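Local coordinates for polysaccharide biosynthesis protein CapD (Bacillus thuringiensis HD-771, PDB 6BWC) that takes part in CMP-pseudaminic acid biosynthesis, binding NADP and UDP-N-acetylglucosamine as a short-chain dehydrogenase-type enzyme that probably modifies the nucleotide sugar, at residues Met3-Lys8 and Ile79-His84; Val121-Phe126 and Glu216-Ala221; Ala131-Thr136 and Tyr272-Thr277. The protein carries 2 engineered substitutions. All blocks are in the same frame, centred on the assembly; numbering follows the deposited sequence.

Contact 1 (Met3-Lys8 and Ile79-His84)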
loop_
_atom_site.group_PDB
_atom_site.type_symbol
_atom_site.label_atom_id
_atom_site.label_comp_id
_atom_site.label_asym_id
_atom_site.label_seq_id
_atom_site.Cartn_x
_atom_site.Cartn_y
_atom_site.Cartn_z
ATOM N N MET C 3 39.132 15.398 10.933
ATOM C CA MET C 3 38.942 14.554 12.180
ATOM C C MET C 3 37.953 13.347 11.927
ATOM O O MET C 3 38.320 12.410 11.199
ATOM C CB MET C 3 38.584 15.486 13.400
ATOM C CG MET C 3 38.698 14.909 14.835
ATOM S SD MET C 3 37.139 14.695 15.772
ATOM C CE MET C 3 37.556 15.450 17.346
ATOM N N PHE C 4 36.719 13.400 12.458
ATOM C CA PHE C 4 35.780 12.258 12.535
ATOM C C PHE C 4 35.158 11.830 11.179
ATOM O O PHE C 4 34.980 10.632 10.914
ATOM C CB PHE C 4 34.665 12.613 13.549
ATOM C CG PHE C 4 33.697 11.480 13.869
ATOM C CD1 PHE C 4 33.993 10.533 14.856
ATOM C CD2 PHE C 4 32.454 11.405 13.236
ATOM C CE1 PHE C 4 33.089 9.524 15.175
ATOM C CE2 PHE C 4 31.554 10.391 13.536
ATOM C CZ PHE C 4 31.871 9.451 14.513
ATOM N N PHE C 5 34.810 12.799 10.334
ATOM C CA PHE C 5 34.084 12.509 9.098
ATOM C C PHE C 5 35.009 12.338 7.899
ATOM O O PHE C 5 34.537 12.069 6.786
ATOM C CB PHE C 5 33.053 13.592 8.820
ATOM C CG PHE C 5 31.927 13.640 9.826
ATOM C CD1 PHE C 5 31.072 12.552 9.987
ATOM C CD2 PHE C 5 31.690 14.792 10.589
ATOM C CE1 PHE C 5 30.014 12.597 10.893
ATOM C CE2 PHE C 5 30.638 14.841 11.494
ATOM C CZ PHE C 5 29.797 13.739 11.649
ATOM N N LYS C 6 36.318 12.492 8.134
ATOM C CA LYS C 6 37.363 12.199 7.159
ATOM C C LYS C 6 37.015 10.942 6.395
ATOM O O LYS C 6 36.972 9.860 6.947
ATOM C CB LYS C 6 38.710 12.009 7.877
ATOM C CG LYS C 6 39.919 11.737 6.979
ATOM C CD LYS C 6 40.463 13.018 6.350
ATOM C CE LYS C 6 41.717 12.771 5.515
ATOM N NZ LYS C 6 42.859 12.222 6.305
ATOM N N ASP C 7 36.750 11.112 5.111
ATOM C CA ASP C 7 36.574 10.010 4.199
ATOM C C ASP C 7 35.399 9.092 4.490
ATOM O O ASP C 7 35.442 7.901 4.182
ATOM C CB ASP C 7 37.884 9.240 4.092
ATOM C CG ASP C 7 38.528 9.462 2.782
ATOM O OD1 ASP C 7 38.968 10.624 2.546
ATOM O OD2 ASP C 7 38.526 8.487 1.976
ATOM N N LYS C 8 34.342 9.664 5.068
ATOM C CA LYS C 8 33.081 8.948 5.314
ATOM C C LYS C 8 31.967 9.419 4.353
ATOM O O LYS C 8 32.139 10.371 3.569
ATOM C CB LYS C 8 32.641 9.117 6.784
ATOM C CG LYS C 8 33.664 8.666 7.814
ATOM C CD LYS C 8 33.900 7.158 7.787
ATOM C CE LYS C 8 34.603 6.684 9.063
ATOM N NZ LYS C 8 35.455 5.473 8.857
ATOM N N ILE C 79 25.926 4.244 3.357
ATOM C CA ILE C 79 26.174 5.461 4.132
ATOM C C ILE C 79 26.482 5.148 5.585
ATOM O O ILE C 79 26.004 4.157 6.136
ATOM C CB ILE C 79 25.050 6.514 3.938
ATOM C CG1 ILE C 79 25.618 7.598 3.032
ATOM C CG2 ILE C 79 24.571 7.159 5.235
ATOM C CD1 ILE C 79 24.582 8.434 2.360
ATOM N N ASP C 80 27.319 5.992 6.173
ATOM C CA ASP C 80 27.845 5.775 7.490
ATOM C C ASP C 80 27.115 6.591 8.549
ATOM O O ASP C 80 26.861 6.065 9.630
ATOM C CB ASP C 80 29.338 6.074 7.503
ATOM C CG ASP C 80 30.138 5.070 6.676
ATOM O OD1 ASP C 80 29.851 3.845 6.732
ATOM O OD2 ASP C 80 31.076 5.510 5.970
ATOM N N TYR C 81 26.753 7.844 8.263
ATOM C CA TYR C 81 26.174 8.740 9.296
ATOM C C TYR C 81 24.952 9.499 8.785
ATOM O O TYR C 81 25.051 10.295 7.859
ATOM C CB TYR C 81 27.245 9.722 9.812
ATOM C CG TYR C 81 28.469 9.046 10.407
ATOM C CD1 TYR C 81 28.428 8.488 11.661
ATOM C CD2 TYR C 81 29.660 8.962 9.694
ATOM C CE1 TYR C 81 29.535 7.848 12.199
ATOM C CE2 TYR C 81 30.770 8.331 10.218
ATOM C CZ TYR C 81 30.704 7.768 11.469
ATOM O OH TYR C 81 31.806 7.133 11.982
ATOM N N VAL C 82 23.808 9.243 9.409
ATOM C CA VAL C 82 22.506 9.833 9.040
ATOM C C VAL C 82 22.111 10.962 10.031
ATOM O O VAL C 82 21.989 10.735 11.223
ATOM C CB VAL C 82 21.398 8.729 8.999
ATOM C CG1 VAL C 82 20.037 9.294 8.637
ATOM C CG2 VAL C 82 21.745 7.647 7.992
ATOM N N PHE C 83 21.910 12.170 9.522
ATOM C CA PHE C 83 21.278 13.235 10.299
ATOM C C PHE C 83 19.806 13.411 9.867
ATOM O O PHE C 83 19.546 13.957 8.776
ATOM C CB PHE C 83 22.008 14.579 10.104
ATOM C CG PHE C 83 23.421 14.611 10.602
ATOM C CD1 PHE C 83 23.702 14.991 11.908
ATOM C CD2 PHE C 83 24.493 14.341 9.734
ATOM C CE1 PHE C 83 25.017 15.073 12.360
ATOM C CE2 PHE C 83 25.811 14.419 10.184
ATOM C CZ PHE C 83 26.069 14.784 11.501
ATOM N N HIS C 84 18.871 12.986 10.731
ATOM C CA HIS C 84 17.417 13.116 10.484
ATOM C C HIS C 84 16.873 14.475 11.011
ATOM O O HIS C 84 16.400 14.617 12.136
ATOM C CB HIS C 84 16.679 11.868 11.019
ATOM C CG HIS C 84 15.172 11.953 11.015
ATOM N ND1 HIS C 84 14.449 12.710 10.114
ATOM C CD2 HIS C 84 14.256 11.334 11.800
ATOM C CE1 HIS C 84 13.159 12.579 10.366
ATOM N NE2 HIS C 84 13.016 11.743 11.377
#

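Contact 2 (Val121-Phe126 and Glu216-Ala221)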
loop_
_atom_site.group_PDB
_atom_site.type_symbol
_atom_site.label_atom_id
_atom_site.label_comp_id
_atom_site.label_asym_id
_atom_site.label_seq_id
_atom_site.Cartn_x
_atom_site.Cartn_y
_atom_site.Cartn_z
ATOM N N VAL C 121 23.870 1.201 8.569
ATOM C CA VAL C 121 24.376 2.519 8.932
ATOM C C VAL C 121 25.055 2.429 10.311
ATOM O O VAL C 121 24.689 1.589 11.131
ATOM C CB VAL C 121 23.189 3.520 8.939
ATOM C CG1 VAL C 121 23.479 4.798 9.711
ATOM C CG2 VAL C 121 22.766 3.836 7.512
ATOM N N LYS C 122 26.037 3.288 10.564
ATOM C CA LYS C 122 26.713 3.305 11.863
ATOM C C LYS C 122 25.890 4.006 12.960
ATOM O O LYS C 122 25.643 3.409 14.015
ATOM C CB LYS C 122 28.118 3.897 11.749
ATOM C CG LYS C 122 28.984 3.126 10.767
ATOM C CD LYS C 122 30.465 3.192 11.106
ATOM C CE LYS C 122 31.299 2.373 10.129
ATOM N NZ LYS C 122 31.411 3.026 8.782
ATOM N N LYS C 123 25.484 5.255 12.711
ATOM C CA LYS C 123 24.720 6.051 13.677
ATOM C C LYS C 123 23.700 6.948 13.008
ATOM O O LYS C 123 23.860 7.353 11.858
ATOM C CB LYS C 123 25.629 6.962 14.501
ATOM C CG LYS C 123 26.791 6.280 15.209
ATOM C CD LYS C 123 27.507 7.291 16.104
ATOM C CE LYS C 123 28.645 6.725 16.956
ATOM N NZ LYS C 123 28.957 7.686 18.062
ATOM N N VAL C 124 22.676 7.278 13.793
ATOM C CA VAL C 124 21.616 8.204 13.429
ATOM C C VAL C 124 21.406 9.167 14.578
ATOM O O VAL C 124 21.350 8.746 15.738
ATOM C CB VAL C 124 20.288 7.476 13.246
ATOM C CG1 VAL C 124 19.197 8.447 12.787
ATOM C CG2 VAL C 124 20.473 6.318 12.282
ATOM N N VAL C 125 21.275 10.451 14.248
ATOM C CA VAL C 125 20.913 11.489 15.212
ATOM C C VAL C 125 19.572 12.064 14.811
ATOM O O VAL C 125 19.454 12.654 13.746
ATOM C CB VAL C 125 21.965 12.602 15.262
ATOM C CG1 VAL C 125 21.470 13.786 16.087
ATOM C CG2 VAL C 125 23.263 12.042 15.840
ATOM N N PHE C 126 18.570 11.855 15.656
ATOM C CA PHE C 126 17.277 12.493 15.492
ATOM C C PHE C 126 17.317 13.867 16.168
ATOM O O PHE C 126 17.943 14.067 17.232
ATOM C CB PHE C 126 16.152 11.635 16.084
ATOM C CG PHE C 126 14.790 12.283 16.005
ATOM C CD1 PHE C 126 14.262 12.662 14.778
ATOM C CD2 PHE C 126 14.030 12.499 17.149
ATOM C CE1 PHE C 126 13.017 13.263 14.683
ATOM C CE2 PHE C 126 12.783 13.101 17.070
ATOM C CZ PHE C 126 12.282 13.492 15.833
ATOM N N GLU C 216 28.289 16.992 17.721
ATOM C CA GLU C 216 28.881 16.326 18.939
ATOM C C GLU C 216 28.208 15.009 19.277
ATOM O O GLU C 216 28.872 13.987 19.456
ATOM C CB GLU C 216 28.828 17.200 20.200
ATOM C CG GLU C 216 30.194 17.657 20.672
ATOM C CD GLU C 216 30.907 16.634 21.551
ATOM O OE1 GLU C 216 30.322 16.233 22.575
ATOM O OE2 GLU C 216 32.068 16.261 21.252
ATOM N N ALA C 217 26.884 15.053 19.359
ATOM C CA ALA C 217 26.093 13.859 19.626
ATOM C C ALA C 217 26.296 12.797 18.550
ATOM O O ALA C 217 26.193 11.622 18.839
ATOM C CB ALA C 217 24.621 14.215 19.765
ATOM N N MET C 218 26.570 13.216 17.312
ATOM C CA MET C 218 26.955 12.275 16.241
ATOM C C MET C 218 28.231 11.499 16.609
ATOM O O MET C 218 28.289 10.284 16.454
ATOM C CB MET C 218 27.202 13.020 14.925
ATOM C CG MET C 218 26.560 12.404 13.700
ATOM S SD MET C 218 26.231 10.636 13.651
ATOM C CE MET C 218 24.885 10.735 12.489
ATOM N N LYS C 219 29.228 12.237 17.107
ATOM C CA LYS C 219 30.552 11.712 17.430
ATOM C C LYS C 219 30.609 10.933 18.733
ATOM O O LYS C 219 31.281 9.916 18.807
ATOM C CB LYS C 219 31.555 12.869 17.525
ATOM C CG LYS C 219 31.866 13.588 16.215
ATOM C CD LYS C 219 31.905 15.106 16.395
ATOM C CE LYS C 219 33.204 15.750 15.933
ATOM N NZ LYS C 219 33.311 15.922 14.457
ATOM N N ILE C 220 29.923 11.429 19.758
ATOM C CA ILE C 220 30.089 10.958 21.157
ATOM C C ILE C 220 29.157 9.807 21.560
ATOM O O ILE C 220 29.506 8.980 22.440
ATOM C CB ILE C 220 29.849 12.135 22.161
ATOM C CG1 ILE C 220 30.943 13.202 22.029
ATOM C CG2 ILE C 220 29.758 11.669 23.623
ATOM C CD1 ILE C 220 32.370 12.729 22.262
ATOM N N ALA C 221 27.979 9.771 20.931
ATOM C CA ALA C 221 26.842 9.048 21.477
ATOM C C ALA C 221 27.044 7.553 21.426
ATOM O O ALA C 221 27.394 7.001 20.380
ATOM C CB ALA C 221 25.547 9.427 20.777
#

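Contact 3 (Ala131-Thr136 and Tyr272-Thr277). Engineered in segment 131-136: Ala131 (natural residue Lys). With UD1 (uridine-diphosphate-N-acetylglucosamine), chain O.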
loop_
_atom_site.group_PDB
_atom_site.type_symbol
_atom_site.label_atom_id
_atom_site.label_comp_id
_atom_site.label_asym_id
_atom_site.label_seq_id
_atom_site.Cartn_x
_atom_site.Cartn_y
_atom_site.Cartn_z
ATOM N N ALA C 131 9.746 20.941 22.835
ATOM C CA ALA C 131 8.282 20.799 22.781
ATOM C C ALA C 131 7.745 19.412 23.157
ATOM O O ALA C 131 6.591 19.270 23.521
ATOM C CB ALA C 131 7.775 21.173 21.392
ATOM N N ALA C 132 8.586 18.394 23.054
ATOM C CA ALA C 132 8.206 17.030 23.402
ATOM C C ALA C 132 7.944 16.818 24.887
ATOM O O ALA C 132 7.511 15.734 25.258
ATOM C CB ALA C 132 9.303 16.064 22.950
ATOM N N ILE C 133 8.229 17.814 25.732
ATOM C CA ILE C 133 8.115 17.662 27.161
ATOM C C ILE C 133 6.759 18.173 27.591
ATOM O O ILE C 133 6.488 19.359 27.486
ATOM C CB ILE C 133 9.223 18.411 27.910
ATOM C CG1 ILE C 133 10.560 17.692 27.723
ATOM C CG2 ILE C 133 8.940 18.443 29.403
ATOM C CD1 ILE C 133 11.083 17.701 26.318
ATOM N N SER C 134 5.917 17.269 28.102
ATOM C CA SER C 134 4.607 17.644 28.592
ATOM C C SER C 134 3.951 18.596 27.576
ATOM O O SER C 134 3.659 19.740 27.902
ATOM C CB SER C 134 4.767 18.288 29.979
ATOM O OG SER C 134 5.571 17.476 30.830
ATOM N N PRO C 135 3.756 18.122 26.320
ATOM C CA PRO C 135 3.278 18.968 25.233
ATOM C C PRO C 135 1.795 19.323 25.273
ATOM O O PRO C 135 0.974 18.563 25.778
ATOM C CB PRO C 135 3.565 18.123 23.993
ATOM C CG PRO C 135 3.479 16.716 24.471
ATOM C CD PRO C 135 4.086 16.763 25.825
ATOM N N THR C 136 1.499 20.491 24.701
ATOM C CA THR C 136 0.166 21.076 24.569
ATOM C C THR C 136 -0.246 21.182 23.084
ATOM O O THR C 136 -1.249 21.842 22.745
ATOM C CB THR C 136 0.174 22.485 25.181
ATOM O OG1 THR C 136 1.126 22.530 26.237
ATOM C CG2 THR C 136 -1.162 22.863 25.755
ATOM N N TYR C 272 5.634 28.604 28.175
ATOM C CA TYR C 272 7.048 28.440 28.479
ATOM C C TYR C 272 7.400 27.121 27.813
ATOM O O TYR C 272 6.510 26.439 27.297
ATOM C CB TYR C 272 7.255 28.324 29.992
ATOM C CG TYR C 272 6.331 27.311 30.598
ATOM C CD1 TYR C 272 6.714 25.978 30.722
ATOM C CD2 TYR C 272 5.037 27.672 30.977
ATOM C CE1 TYR C 272 5.845 25.030 31.233
ATOM C CE2 TYR C 272 4.160 26.744 31.491
ATOM C CZ TYR C 272 4.564 25.420 31.614
ATOM O OH TYR C 272 3.685 24.492 32.135
ATOM N N GLU C 273 8.672 26.746 27.826
ATOM C CA GLU C 273 9.082 25.431 27.329
ATOM C C GLU C 273 9.860 24.755 28.437
ATOM O O GLU C 273 9.997 25.324 29.513
ATOM C CB GLU C 273 9.887 25.558 26.034
ATOM C CG GLU C 273 9.079 26.049 24.822
ATOM C CD GLU C 273 8.085 25.036 24.240
ATOM O OE1 GLU C 273 7.948 23.903 24.794
ATOM O OE2 GLU C 273 7.442 25.376 23.206
ATOM N N GLU C 274 10.303 23.520 28.203
ATOM C CA GLU C 274 11.001 22.722 29.213
ATOM C C GLU C 274 12.077 21.852 28.538
ATOM O O GLU C 274 11.868 21.337 27.450
ATOM C CB GLU C 274 10.001 21.838 30.000
ATOM C CG GLU C 274 8.776 22.559 30.584
ATOM C CD GLU C 274 7.831 21.635 31.349
ATOM O OE1 GLU C 274 6.843 21.142 30.761
ATOM O OE2 GLU C 274 8.067 21.390 32.549
ATOM N N LEU C 275 13.221 21.702 29.200
ATOM C CA LEU C 275 14.355 20.929 28.670
ATOM C C LEU C 275 14.195 19.433 28.943
ATOM O O LEU C 275 14.798 18.607 28.234
ATOM C CB LEU C 275 15.672 21.388 29.312
ATOM C CG LEU C 275 16.025 22.883 29.337
ATOM C CD1 LEU C 275 17.234 23.106 30.233
ATOM C CD2 LEU C 275 16.251 23.422 27.924
ATOM N N MET C 276 13.441 19.117 30.009
ATOM C CA MET C 276 13.133 17.738 30.445
ATOM C C MET C 276 12.015 17.706 31.497
ATOM O O MET C 276 11.819 18.649 32.251
ATOM C CB MET C 276 14.374 17.014 30.996
ATOM C CG MET C 276 15.122 17.733 32.102
ATOM S SD MET C 276 16.737 16.970 32.381
ATOM C CE MET C 276 17.725 18.386 32.779
ATOM N N THR C 277 11.283 16.605 31.543
ATOM C CA THR C 277 10.359 16.373 32.637
ATOM C C THR C 277 11.139 16.319 33.955
ATOM O O THR C 277 12.361 16.104 33.984
ATOM C CB THR C 277 9.596 15.048 32.448
ATOM O OG1 THR C 277 10.530 13.994 32.181
ATOM C CG2 THR C 277 8.610 15.160 31.285
HETATM C "C1'" UD1 O . 10.076 26.969 17.512
HETATM C "C2'" UD1 O . 10.087 25.812 16.528
HETATM C "C3'" UD1 O . 9.538 24.532 17.156
HETATM C "C4'" UD1 O . 10.179 24.239 18.510
HETATM C "C5'" UD1 O . 10.356 25.501 19.376
HETATM C "C6'" UD1 O . 11.309 25.204 20.541
HETATM C "C7'" UD1 O . 9.787 26.853 14.317
HETATM C "C8'" UD1 O . 8.766 27.323 13.301
HETATM N "N2'" UD1 O . 9.313 26.142 15.345
HETATM O "O1'" UD1 O . 8.755 27.185 17.984
HETATM O "O3'" UD1 O . 9.747 23.441 16.238
HETATM O "O4'" UD1 O . 9.412 23.291 19.230
HETATM O "O5'" UD1 O . 10.857 26.624 18.620
HETATM O "O6'" UD1 O . 10.900 25.867 21.741
HETATM O "O7'" UD1 O . 10.968 27.178 14.200
HETATM N N1 UD1 O . 5.016 34.840 17.986
HETATM C C2 UD1 O . 4.427 36.135 17.863
HETATM N N3 UD1 O . 3.890 36.513 16.692
HETATM C C4 UD1 O . 3.890 35.698 15.618
HETATM C C5 UD1 O . 4.460 34.451 15.689
HETATM C C6 UD1 O . 5.036 34.044 16.882
HETATM O O2 UD1 O . 4.380 36.924 18.824
HETATM O O4 UD1 O . 3.399 36.056 14.535
HETATM C C1B UD1 O . 5.595 34.376 19.264
HETATM C C2B UD1 O . 5.181 32.970 19.703
HETATM O "O2'" UD1 O . 3.977 32.972 20.459
HETATM C C3B UD1 O . 6.380 32.455 20.474
HETATM C C4B UD1 O . 7.528 33.176 19.800
HETATM O O4B UD1 O . 6.990 34.299 19.105
HETATM O O3B UD1 O . 6.400 32.804 21.862
HETATM C C5B UD1 O . 8.295 32.303 18.819
HETATM O O5B UD1 O . 7.512 31.838 17.709
HETATM P PA UD1 O . 8.330 30.998 16.612
HETATM O O1A UD1 O . 7.559 30.799 15.330
HETATM O O2A UD1 O . 9.766 31.516 16.478
HETATM O O3A UD1 O . 8.718 29.597 17.315
HETATM P PB UD1 O . 8.033 28.602 18.392
HETATM O O1B UD1 O . 6.573 28.396 18.045
HETATM O O2B UD1 O . 8.356 28.915 19.848
#

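Contact 1 (Met3-Lys8 and Ile79-His84)
Phe4 and Phe5 both reach one face of the Tyr81 ring, while Lys8 runs along the edge of the same ring. Phe5 presents its rim, so that the pair is T-shaped, with planes at 81° and centroids 5.4 Å apart; its CE1 comes to 3.8 Å from Tyr81 CD2, toward the CB end of the ring. Phe4 takes the hydroxyl end. Its ring is inclined by 49° to that of Tyr81, neither stacked nor perpendicular, and Phe4 CZ lies 3.4 Å from Tyr81 OH. The two phenylalanines also meet one another, Phe4 CD2 standing over a face of the Phe5 ring near its rim. At its far end Phe5 extends the aromatic cluster by touching the edge of Phe83, CZ to CZ at 3.9 Å.

The case illustrates how the lead-in to a Rossmann fold can be fastened to the sheet. Residues 3-8 precede strand 9-13, which lies beside strand 81-84, and backbone hydrogen bonds linking Asn9 with Asp80 and Tyr81 continue directly from this contact. A type II turn from Phe5 to Lys8, closed by Lys8 N to Phe5 O at 3.0 Å, brings Lys8 back toward the strand. Helix 207-220 adds Met218 against Tyr81 and Phe83.

Lys8 bends at its second torsion (chi2 -67°), which lays the aliphatic chain beside Tyr81, with CG 3.8 Å from Tyr81 CE2, and carries CD to 3.7 Å from Asp80 OD2. The charged ends do not meet: Lys8 NZ remains 5.2 Å from Asp80 OD2, a separation at which attraction is probably modest. Asp80 instead spends its other oxygen, OD1, on a salt bridge to Lys122.

Contact 2 (Val121-Phe126 and Glu216-Ala221)
Lys123 reaches from strand 123-129 to the C-terminal end of helix 207-220, a tie between sheet and covering helix within the Rossmann fold. The short strand and helix segments run roughly antiparallel, their directions at 148° and their axes 8.4 Å apart at closest approach. Starting from the backbone, Lys123 CB rests against the sulfur of Met218, 3.8 Å from SD. The chain beyond CG is extended, which takes CD past the carbonyl oxygen of Met218 and sets CE near that oxygen and near Ala221 O. At the tip, NZ donates to Ala221 O at 2.9 Å and to Met218 O at 3.1 Å, and makes a weak, longer bond to Lys219 O. Neither of the two stronger bonds lies flat with its carbonyl: the nitrogen is tilted by 20° from the plane of Ala221 and by 31° from that of Met218.

The acceptors of NZ are thus carbonyls of the helix's last turn and of Ala221, the first residue to depart from helical backbone angles, and the positive charge would be expected to interact favourably with the negative end of the helix dipole. Lys219 turns away from the strand and forms a salt bridge with Glu30.

Deeper in, Val125 and Met218 form the apolar half. Val125 CG2 lies 3.7 Å from Met218 CA, close to the helix backbone. The Met218 chain bends back and folds its thioether over the strand. Its terminal methyl CE ends 3.9 Å from Val125 CG2 and 3.6 Å from Lys123 O.

Contact 3 (Ala131-Thr136 and Tyr272-Thr277)
Glu274 OE1 forms a salt bridge with Lys270 NZ while packing 3.6 Å from Ser134 CB and 3.7 Å from Ile133 CG2. The amino group of Lys270 also bonds the carbonyl oxygens of Ile133 and Ser134, and thereby ties both segments to one charge.

Ile133 is the main apolar piece. A chi1 of -72° sets CG1 beside the backbone N and sends CG2 to the opposite side from that nitrogen, where the methyl meets Glu274 CB at 3.6 Å and Thr277 CG2 at 3.8 Å, while CG1, on the other branch, lies against the backbone at Met276 CA, 3.7 Å away. Thr277 CG2 touches Ser134 OG as well.

In this Rossmann-type enzyme, residues 131-136 form the loop between strand 123-129 and helix 138-156, a region that in short-chain dehydrogenases borders the active site; Tyr139, which touches Ala131, and Lys143 have the spacing of the family's YxxxK motif. Ala131 is an engineered replacement of lysine, and its CB is 3.4 Å from O4' of the bound UDP-N-acetylglucosamine. Glu273 CG lies 3.6 Å from the sugar O6', and the bend at chi2 turns the carboxylate so that OE1 lies 3.7 Å from Ala131 CA. The two segments thus meet beside the hexose of the nucleotide sugar, which Ser129 and Asn171 also hydrogen-bond.

On the side facing a second subunit, Ser134 packs on its own counterpart, and Thr136 and Thr277 exchange contacts with Thr277 and Thr136 of that subunit.

How the contacts relate
Contacts 1 and 2 are neighbours, their centres 9 Å apart, on the adjacent strands 81-84 and 123-129 in the parallel part of the mixed nine-stranded sheet. A probable hydrogen bond between His84 N and Val125 O joins them directly, and helix 207-220 packs on both. Contact 3 lies some 30 Å from contact 1 and 23 Å from contact 2, centre to centre, and is not touched by either. Along the chain contact 1 closes before the others open, whereas contacts 2 and 3 interleave: strand 123-129 leaves contact 2 and leads into the loop 131-136. One strand therefore connects packing at its own N-terminal end with the UDP-N-acetylglucosamine pocket and the subunit interface.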